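Local coordinates for sensor histidine kinase CitA (Klebsiella pneumoniae, PDB 1P0Z), which senses citrate through its periplasmic domain and, as a membrane histidine kinase, probably phosphorylates the regulator CitB to induce the citrate-fermentation genes, at residues R32-R45 against I53-V66. Residues are numbered along the deposited sequence; the frame is centred on the assembly and turned at random.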
loop_
_atom_site.group_PDB
_atom_site.type_symbol
_atom_site.label_atom_id
_atom_site.label_comp_id
_atom_site.label_asym_id
_atom_site.label_seq_id
_atom_site.Cartn_x
_atom_site.Cartn_y
_atom_site.Cartn_z
ATOM N N ARG A 32 8.138 -0.596 -14.667
ATOM C CA ARG A 32 8.612 -1.629 -13.752
ATOM C C ARG A 32 10.024 -1.287 -13.300
ATOM O O ARG A 32 10.902 -2.150 -13.208
ATOM C CB ARG A 32 8.564 -3.016 -14.413
ATOM C CG ARG A 32 7.157 -3.481 -14.784
ATOM C CD ARG A 32 7.131 -4.959 -15.213
ATOM N NE ARG A 32 7.361 -5.892 -14.106
ATOM C CZ ARG A 32 6.422 -6.254 -13.229
ATOM N NH1 ARG A 32 5.192 -5.761 -13.337
ATOM N NH2 ARG A 32 6.705 -7.114 -12.253
ATOM N N ASP A 33 10.247 -0.011 -13.018
ATOM C CA ASP A 33 11.551 0.440 -12.583
ATOM C C ASP A 33 11.652 0.380 -11.053
ATOM O O ASP A 33 11.327 1.368 -10.375
ATOM C CB ASP A 33 11.782 1.872 -13.045
ATOM C CG ASP A 33 13.204 2.337 -12.794
ATOM O OD1 ASP A 33 13.887 1.764 -11.909
ATOM O OD2 ASP A 33 13.638 3.296 -13.482
ATOM N N LEU A 34 12.139 -0.751 -10.535
ATOM C CA LEU A 34 12.263 -0.979 -9.085
ATOM C C LEU A 34 13.076 0.039 -8.298
ATOM O O LEU A 34 12.675 0.441 -7.196
ATOM C CB LEU A 34 12.829 -2.380 -8.805
ATOM C CG LEU A 34 12.026 -3.548 -9.403
ATOM C CD1 LEU A 34 12.651 -4.841 -8.897
ATOM C CD2 LEU A 34 10.535 -3.482 -9.018
ATOM N N ALA A 35 14.221 0.450 -8.845
ATOM C CA ALA A 35 15.053 1.430 -8.152
ATOM C C ALA A 35 14.334 2.764 -8.077
ATOM O O ALA A 35 14.423 3.469 -7.065
ATOM C CB ALA A 35 16.388 1.615 -8.882
ATOM N N ARG A 36 13.638 3.117 -9.161
ATOM C CA ARG A 36 12.907 4.384 -9.203
ATOM C C ARG A 36 11.771 4.340 -8.143
ATOM O O ARG A 36 11.545 5.321 -7.407
ATOM C CB ARG A 36 12.331 4.605 -10.599
ATOM C CG ARG A 36 11.560 5.908 -10.766
ATOM C CD ARG A 36 12.383 7.108 -10.295
ATOM N NE ARG A 36 11.602 8.341 -10.363
ATOM C CZ ARG A 36 11.859 9.428 -9.633
ATOM N NH1 ARG A 36 12.882 9.442 -8.768
ATOM N NH2 ARG A 36 11.093 10.504 -9.765
ATOM N N ILE A 37 11.071 3.208 -8.064
ATOM C CA ILE A 37 9.997 3.063 -7.072
ATOM C C ILE A 37 10.574 3.191 -5.665
ATOM O O ILE A 37 10.018 3.891 -4.809
ATOM C CB ILE A 37 9.277 1.707 -7.245
ATOM C CG1 ILE A 37 8.527 1.733 -8.581
ATOM C CG2 ILE A 37 8.269 1.460 -6.085
ATOM C CD1 ILE A 37 7.948 0.411 -8.992
ATOM N N LYS A 38 11.700 2.522 -5.422
ATOM C CA LYS A 38 12.346 2.606 -4.106
ATOM C C LYS A 38 12.727 4.051 -3.758
ATOM O O LYS A 38 12.528 4.509 -2.634
ATOM C CB LYS A 38 13.606 1.729 -4.086
ATOM C CG LYS A 38 14.340 1.728 -2.755
ATOM C CD LYS A 38 15.637 0.912 -2.887
ATOM C CE LYS A 38 16.194 0.433 -1.539
ATOM N NZ LYS A 38 16.364 1.477 -0.516
ATOM N N ALA A 39 13.289 4.768 -4.739
ATOM C CA ALA A 39 13.677 6.166 -4.520
ATOM C C ALA A 39 12.479 7.054 -4.179
ATOM O O ALA A 39 12.603 8.036 -3.420
ATOM C CB ALA A 39 14.383 6.711 -5.759
ATOM N N LEU A 40 11.317 6.711 -4.732
ATOM C CA LEU A 40 10.110 7.490 -4.470
ATOM C C LEU A 40 9.458 7.131 -3.131
ATOM O O LEU A 40 9.013 8.010 -2.387
ATOM C CB LEU A 40 9.076 7.268 -5.581
ATOM C CG LEU A 40 9.362 7.844 -6.975
ATOM C CD1 LEU A 40 8.420 7.205 -8.031
ATOM C CD2 LEU A 40 9.192 9.369 -6.942
ATOM N N ILE A 41 9.410 5.841 -2.825
ATOM C CA ILE A 41 8.733 5.406 -1.608
ATOM C C ILE A 41 9.540 5.497 -0.324
ATOM O O ILE A 41 9.003 5.828 0.715
ATOM C CB ILE A 41 8.205 3.969 -1.762
ATOM C CG1 ILE A 41 7.281 3.877 -2.989
ATOM C CG2 ILE A 41 7.480 3.555 -0.506
ATOM C CD1 ILE A 41 6.046 4.730 -2.921
ATOM N N ASP A 42 10.841 5.205 -0.389
ATOM C CA ASP A 42 11.646 5.268 0.837
ATOM C C ASP A 42 11.487 6.572 1.612
ATOM O O ASP A 42 11.320 6.543 2.823
ATOM C CB ASP A 42 13.138 5.096 0.529
ATOM C CG ASP A 42 13.563 3.645 0.401
ATOM O OD1 ASP A 42 12.787 2.711 0.722
ATOM O OD2 ASP A 42 14.737 3.419 -0.006
ATOM N N PRO A 43 11.589 7.723 0.929
ATOM C CA PRO A 43 11.447 8.961 1.706
ATOM C C PRO A 43 10.058 9.097 2.310
ATOM O O PRO A 43 9.909 9.676 3.383
ATOM C CB PRO A 43 11.720 10.077 0.685
ATOM C CG PRO A 43 12.453 9.364 -0.466
ATOM C CD PRO A 43 11.792 8.008 -0.500
ATOM N N MET A 44 9.045 8.573 1.618
ATOM C CA MET A 44 7.686 8.659 2.149
ATOM C C MET A 44 7.512 7.728 3.346
ATOM O O MET A 44 6.811 8.058 4.324
ATOM C CB MET A 44 6.671 8.343 1.046
ATOM C CG MET A 44 6.895 9.223 -0.160
ATOM S SD MET A 44 5.547 9.254 -1.309
ATOM C CE MET A 44 4.455 10.411 -0.437
ATOM N N ARG A 45 8.156 6.562 3.267
ATOM C CA ARG A 45 8.096 5.562 4.347
ATOM C C ARG A 45 8.775 6.178 5.588
ATOM O O ARG A 45 8.257 6.066 6.717
ATOM C CB ARG A 45 8.814 4.286 3.847
ATOM C CG ARG A 45 8.796 3.087 4.744
ATOM C CD ARG A 45 9.988 3.126 5.704
ATOM N NE ARG A 45 10.652 1.822 5.818
ATOM C CZ ARG A 45 11.360 1.246 4.840
ATOM N NH1 ARG A 45 11.498 1.843 3.669
ATOM N NH2 ARG A 45 11.961 0.084 5.051
ATOM N N ILE A 53 4.920 0.468 3.882
ATOM C CA ILE A 53 4.202 0.780 2.657
ATOM C C ILE A 53 4.619 -0.326 1.693
ATOM O O ILE A 53 5.812 -0.618 1.560
ATOM C CB ILE A 53 4.626 2.131 2.027
ATOM C CG1 ILE A 53 4.352 3.255 3.017
ATOM C CG2 ILE A 53 3.871 2.326 0.698
ATOM C CD1 ILE A 53 4.836 4.641 2.542
ATOM N N THR A 54 3.636 -0.922 1.024
ATOM C CA THR A 54 3.892 -1.952 0.038
ATOM C C THR A 54 3.324 -1.475 -1.295
ATOM O O THR A 54 2.236 -0.867 -1.327
ATOM C CB THR A 54 3.149 -3.287 0.407
ATOM O OG1 THR A 54 3.721 -3.839 1.602
ATOM C CG2 THR A 54 3.274 -4.329 -0.755
ATOM N N VAL A 55 4.051 -1.731 -2.393
ATOM C CA VAL A 55 3.550 -1.373 -3.714
ATOM C C VAL A 55 3.541 -2.661 -4.539
ATOM O O VAL A 55 4.540 -3.410 -4.544
ATOM C CB VAL A 55 4.451 -0.349 -4.450
ATOM C CG1 VAL A 55 3.843 -0.078 -5.856
ATOM C CG2 VAL A 55 4.549 0.967 -3.626
ATOM N N GLY A 56 2.400 -2.932 -5.168
ATOM C CA GLY A 56 2.320 -4.132 -5.993
ATOM C C GLY A 56 1.927 -3.801 -7.429
ATOM O O GLY A 56 1.373 -2.728 -7.702
ATOM N N ASP A 57 2.209 -4.729 -8.347
ATOM C CA ASP A 57 1.809 -4.506 -9.736
ATOM C C ASP A 57 0.371 -4.986 -9.955
ATOM O O ASP A 57 -0.350 -5.336 -9.000
ATOM C CB ASP A 57 2.801 -5.154 -10.723
ATOM C CG ASP A 57 2.741 -6.671 -10.738
ATOM O OD1 ASP A 57 1.814 -7.290 -10.165
ATOM O OD2 ASP A 57 3.665 -7.249 -11.369
ATOM N N ALA A 58 -0.071 -4.998 -11.214
ATOM C CA ALA A 58 -1.450 -5.351 -11.502
ATOM C C ALA A 58 -1.862 -6.760 -11.067
ATOM O O ALA A 58 -3.042 -7.013 -10.802
ATOM C CB ALA A 58 -1.729 -5.149 -13.013
ATOM N N SER A 59 -0.906 -7.684 -11.038
ATOM C CA SER A 59 -1.219 -9.050 -10.632
ATOM C C SER A 59 -0.944 -9.233 -9.137
ATOM O O SER A 59 -1.102 -10.333 -8.594
ATOM C CB SER A 59 -0.373 -10.045 -11.438
ATOM O OG SER A 59 0.995 -9.950 -11.050
ATOM N N GLY A 60 -0.525 -8.156 -8.464
ATOM C CA GLY A 60 -0.251 -8.268 -7.043
ATOM C C GLY A 60 1.163 -8.718 -6.712
ATOM O O GLY A 60 1.441 -9.120 -5.571
ATOM N N GLN A 61 2.052 -8.699 -7.700
ATOM C CA GLN A 61 3.458 -9.039 -7.425
ATOM C C GLN A 61 4.102 -7.770 -6.812
ATOM O O GLN A 61 3.963 -6.688 -7.342
ATOM C CB GLN A 61 4.204 -9.407 -8.725
ATOM C CG GLN A 61 5.650 -9.794 -8.424
ATOM C CD GLN A 61 6.440 -10.109 -9.689
ATOM O OE1 GLN A 61 7.327 -9.351 -10.100
ATOM N NE2 GLN A 61 6.108 -11.229 -10.317
ATOM N N ARG A 62 4.809 -7.910 -5.693
ATOM C CA ARG A 62 5.403 -6.729 -5.057
ATOM C C ARG A 62 6.539 -6.077 -5.826
ATOM O O ARG A 62 7.473 -6.748 -6.266
ATOM C CB ARG A 62 5.886 -7.057 -3.640
ATOM C CG ARG A 62 4.772 -7.567 -2.712
ATOM C CD ARG A 62 5.301 -7.602 -1.253
ATOM N NE ARG A 62 4.364 -8.310 -0.370
ATOM C CZ ARG A 62 4.336 -9.638 -0.253
ATOM N NH1 ARG A 62 5.201 -10.396 -0.947
ATOM N NH2 ARG A 62 3.436 -10.210 0.528
ATOM N N LEU A 63 6.411 -4.763 -6.000
ATOM C CA LEU A 63 7.429 -3.948 -6.635
ATOM C C LEU A 63 8.237 -3.234 -5.536
ATOM O O LEU A 63 9.346 -2.738 -5.779
ATOM C CB LEU A 63 6.787 -2.913 -7.564
ATOM C CG LEU A 63 5.911 -3.489 -8.672
ATOM C CD1 LEU A 63 5.249 -2.361 -9.448
ATOM C CD2 LEU A 63 6.748 -4.381 -9.593
ATOM N N TYR A 64 7.658 -3.177 -4.324
ATOM C CA TYR A 64 8.326 -2.560 -3.186
ATOM C C TYR A 64 7.767 -3.119 -1.894
ATOM O O TYR A 64 6.551 -3.320 -1.779
ATOM C CB TYR A 64 8.114 -1.022 -3.187
ATOM C CG TYR A 64 8.751 -0.314 -1.989
ATOM C CD1 TYR A 64 8.079 -0.226 -0.763
ATOM C CD2 TYR A 64 10.021 0.278 -2.092
ATOM C CE1 TYR A 64 8.658 0.441 0.335
ATOM C CE2 TYR A 64 10.611 0.946 -1.010
ATOM C CZ TYR A 64 9.926 1.031 0.195
ATOM O OH TYR A 64 10.486 1.758 1.210
ATOM N N HIS A 65 8.663 -3.380 -0.941
ATOM C CA HIS A 65 8.280 -3.833 0.389
ATOM C C HIS A 65 9.425 -3.392 1.305
ATOM O O HIS A 65 10.574 -3.204 0.845
ATOM C CB HIS A 65 8.109 -5.361 0.417
ATOM C CG HIS A 65 7.437 -5.876 1.654
ATOM N ND1 HIS A 65 8.109 -6.085 2.847
ATOM C CD2 HIS A 65 6.156 -6.256 1.871
ATOM C CE1 HIS A 65 7.268 -6.579 3.741
ATOM N NE2 HIS A 65 6.078 -6.694 3.176
ATOM N N VAL A 66 9.134 -3.212 2.581
ATOM C CA VAL A 66 10.183 -2.783 3.511
ATOM C C VAL A 66 11.237 -3.870 3.670
ATOM O O VAL A 66 12.382 -3.554 4.001
ATOM C CB VAL A 66 9.598 -2.392 4.887
ATOM C CG1 VAL A 66 8.708 -1.157 4.707
ATOM C CG2 VAL A 66 8.797 -3.550 5.476
HETATM O O HOH W 1 11.529 -1.191 -5.290
#
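Tyr64 lies against the helix 34-45 with Ile41 over one face of its ring, a worked example of how a PAS-like periplasmic sensor domain seats a helix on its antiparallel sheet. Ile41 CG2 stands 3.7 Å from the ring centroid, a CH-pi contact displaced toward the rim. With CG anti to the backbone nitrogen (chi1 178°), Tyr64 carries its ring toward the helix, and its OH donates a short 2.5 Å bond to Asp42 OD1, met nearly end-on. The other carboxylate oxygen, Asp42 OD2, takes Lys38 NZ at 2.6 Å on its syn lone pair, while Arg45 NH1 adds a weak bond to Asp42 OD1. One face of the Arg45 guanidinium is covered by Val66 CG1. Deeper in, Ile41 CG2 meets Ile53 CG2 and Ile41 CG1 meets Val55 CG2, backed by Ile19 of helix 6-20, and Ile37 CD1 abuts Leu63 CB. Leu63 and Tyr64 both face Val55 in a classic beta bulge, their N atoms sharing Val55 O. The side chains of Arg62 and His65 leave the backbone away from the helix, and both residues bind citrate. At the far end, a salt bridge joins Arg32 NH1 to Asp57 OD2 at 2.9 Å; NH2 shares this oxygen, the guanidinium and carboxylate planes 52° apart.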